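Local coordinates for protein frutapin (Artocarpus altilis, PDB 5KRP) that probably binds carbohydrates, as a breadfruit lectin of the jacalin-like family, at residues A[97-102]-A[114-119]. Numbering follows the deposited sequence. Where two conformers were deposited one is given.
Sequences VRSLKF and GEEDGT
Arg98 NH2 and Glu115 OE1 form a salt bridge, 2.8 Å long. Nearer the backbone, CB of Arg98 rests on the carbonyl oxygen of Glu115, and CG, put beside the backbone N by chi1 (-63°), lies with CB against that of Asp117. Bends at chi2 and chi3 then carry the guanidinium to Glu115 and Asp117. The extended Glu115 chain brings its carboxylate to the edge of the guanidinium, the two planes turned 49° apart, while CB of Asp117 sits over one guanidinium face. Beyond the loop, NE of Arg98 is hydrogen-bonded to Glu36 O, in the loop between strands 26-34 and 38-47. At the backbone, Glu115 N donates to Arg98 O at 3.0 Å, and CA of Gly114 makes a CH...O contact with that same oxygen. Next along the strand, Ser99 packs CB on Glu115 O (3.5 Å) and OG beside CG of Glu116 (3.7 Å). With chi1 -167°, the hydroxyl lies beside its own carbonyl carbon; it is hydrogen-bonded to Tyr113 O and receives a water that also donates to Glu116 OE2. Lys101 NZ and Glu116 OE2, 4.7 Å apart and not in direct contact, are joined by a second water that accepts from NZ and donates to OE2. Within the loop, Asp117 N closes on Glu115 O at 2.9 Å in an inverse gamma turn centred on Glu116. Ser99 and Gly114 form an antiparallel non-hydrogen-bonded pair, and Arg98 with Ser99 makes a classic beta bulge opposite Tyr83. The contact thus ties strand 95-104 to the connection from strand 109-114 to strand 119-125, at one end of a four-stranded antiparallel sheet of the jacalin-like beta-prism.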
# COMPACT_ATOMS: atom_id res chain seq x y z
N VAL A 97 6.05 -5.84 28.73
CA VAL A 97 5.71 -4.44 28.54
C VAL A 97 5.28 -3.85 29.87
O VAL A 97 4.25 -4.24 30.40
CB VAL A 97 4.54 -4.26 27.52
CG1 VAL A 97 4.19 -2.79 27.36
CG2 VAL A 97 4.90 -4.94 26.18
N ARG A 98 6.12 -2.96 30.38
CA ARG A 98 5.99 -2.38 31.72
C ARG A 98 5.11 -1.16 31.68
O ARG A 98 4.35 -0.89 32.61
CB ARG A 98 7.36 -2.05 32.35
CG ARG A 98 8.28 -3.25 32.60
CD ARG A 98 7.74 -4.27 33.58
NE ARG A 98 7.48 -3.56 34.81
CZ ARG A 98 8.38 -3.33 35.76
NH1 ARG A 98 9.60 -3.86 35.70
NH2 ARG A 98 8.03 -2.56 36.75
N SER A 99 5.13 -0.45 30.55
CA SER A 99 4.33 0.78 30.42
C SER A 99 3.92 0.98 28.93
O SER A 99 4.70 0.61 28.02
CB SER A 99 5.16 1.99 30.79
OG SER A 99 4.37 3.12 30.95
N LEU A 100 2.80 1.66 28.73
CA LEU A 100 2.36 2.15 27.41
C LEU A 100 1.88 3.61 27.53
O LEU A 100 1.29 4.04 28.52
CB LEU A 100 1.27 1.29 26.78
CG LEU A 100 1.68 -0.07 26.31
CD1 LEU A 100 0.47 -0.86 25.99
CD2 LEU A 100 2.58 0.02 25.07
N LYS A 101 2.06 4.36 26.45
CA LYS A 101 1.53 5.74 26.32
C LYS A 101 1.16 5.96 24.82
O LYS A 101 1.87 5.48 23.92
CB LYS A 101 2.62 6.74 26.67
CG LYS A 101 2.12 8.15 26.60
CD LYS A 101 3.24 9.16 26.64
CE LYS A 101 3.88 9.29 27.95
NZ LYS A 101 4.82 10.47 27.83
N PHE A 102 0.06 6.67 24.59
CA PHE A 102 -0.53 6.86 23.23
C PHE A 102 -0.73 8.34 23.06
O PHE A 102 -1.24 9.00 23.99
CB PHE A 102 -1.88 6.19 23.16
CG PHE A 102 -1.83 4.73 23.26
CD1 PHE A 102 -1.40 3.98 22.21
CD2 PHE A 102 -2.16 4.08 24.47
CE1 PHE A 102 -1.34 2.60 22.32
CE2 PHE A 102 -2.04 2.68 24.61
CZ PHE A 102 -1.66 1.93 23.51
N GLY A 114 1.04 2.03 33.80
CA GLY A 114 2.05 1.09 34.20
C GLY A 114 3.23 1.79 34.84
O GLY A 114 3.09 2.91 35.34
N GLU A 115 4.39 1.15 34.84
CA GLU A 115 5.59 1.80 35.37
C GLU A 115 6.63 2.04 34.31
O GLU A 115 7.00 1.12 33.60
CB GLU A 115 6.24 0.96 36.47
CG GLU A 115 5.27 0.71 37.65
CD GLU A 115 5.88 -0.13 38.80
OE1 GLU A 115 6.92 -0.80 38.61
OE2 GLU A 115 5.25 -0.13 39.89
N GLU A 116 7.18 3.23 34.31
CA GLU A 116 8.25 3.62 33.36
C GLU A 116 9.62 3.13 33.79
O GLU A 116 10.48 3.90 34.18
CB GLU A 116 8.18 5.10 33.03
CG GLU A 116 6.82 5.50 32.43
CD GLU A 116 6.81 6.92 31.87
OE1 GLU A 116 7.31 7.81 32.58
OE2 GLU A 116 6.34 7.15 30.72
N ASP A 117 9.81 1.83 33.68
CA ASP A 117 11.03 1.17 34.10
C ASP A 117 11.52 0.33 32.95
O ASP A 117 10.76 -0.44 32.35
CB ASP A 117 10.72 0.27 35.32
CG ASP A 117 10.91 0.99 36.67
OD1 ASP A 117 10.35 2.08 36.87
OD2 ASP A 117 11.62 0.43 37.54
N GLY A 118 12.81 0.46 32.64
CA GLY A 118 13.49 -0.38 31.70
C GLY A 118 13.88 0.38 30.43
O GLY A 118 14.33 1.49 30.51
N THR A 119 13.66 -0.26 29.30
CA THR A 119 14.05 0.24 28.01
C THR A 119 12.88 0.94 27.32
O THR A 119 11.87 0.33 27.05
CB THR A 119 14.54 -0.90 27.15
OG1 THR A 119 15.64 -1.51 27.82
CG2 THR A 119 15.07 -0.41 25.77
O HOH W 1 5.36 5.09 29.10
O HOH W 2 7.31 8.55 28.17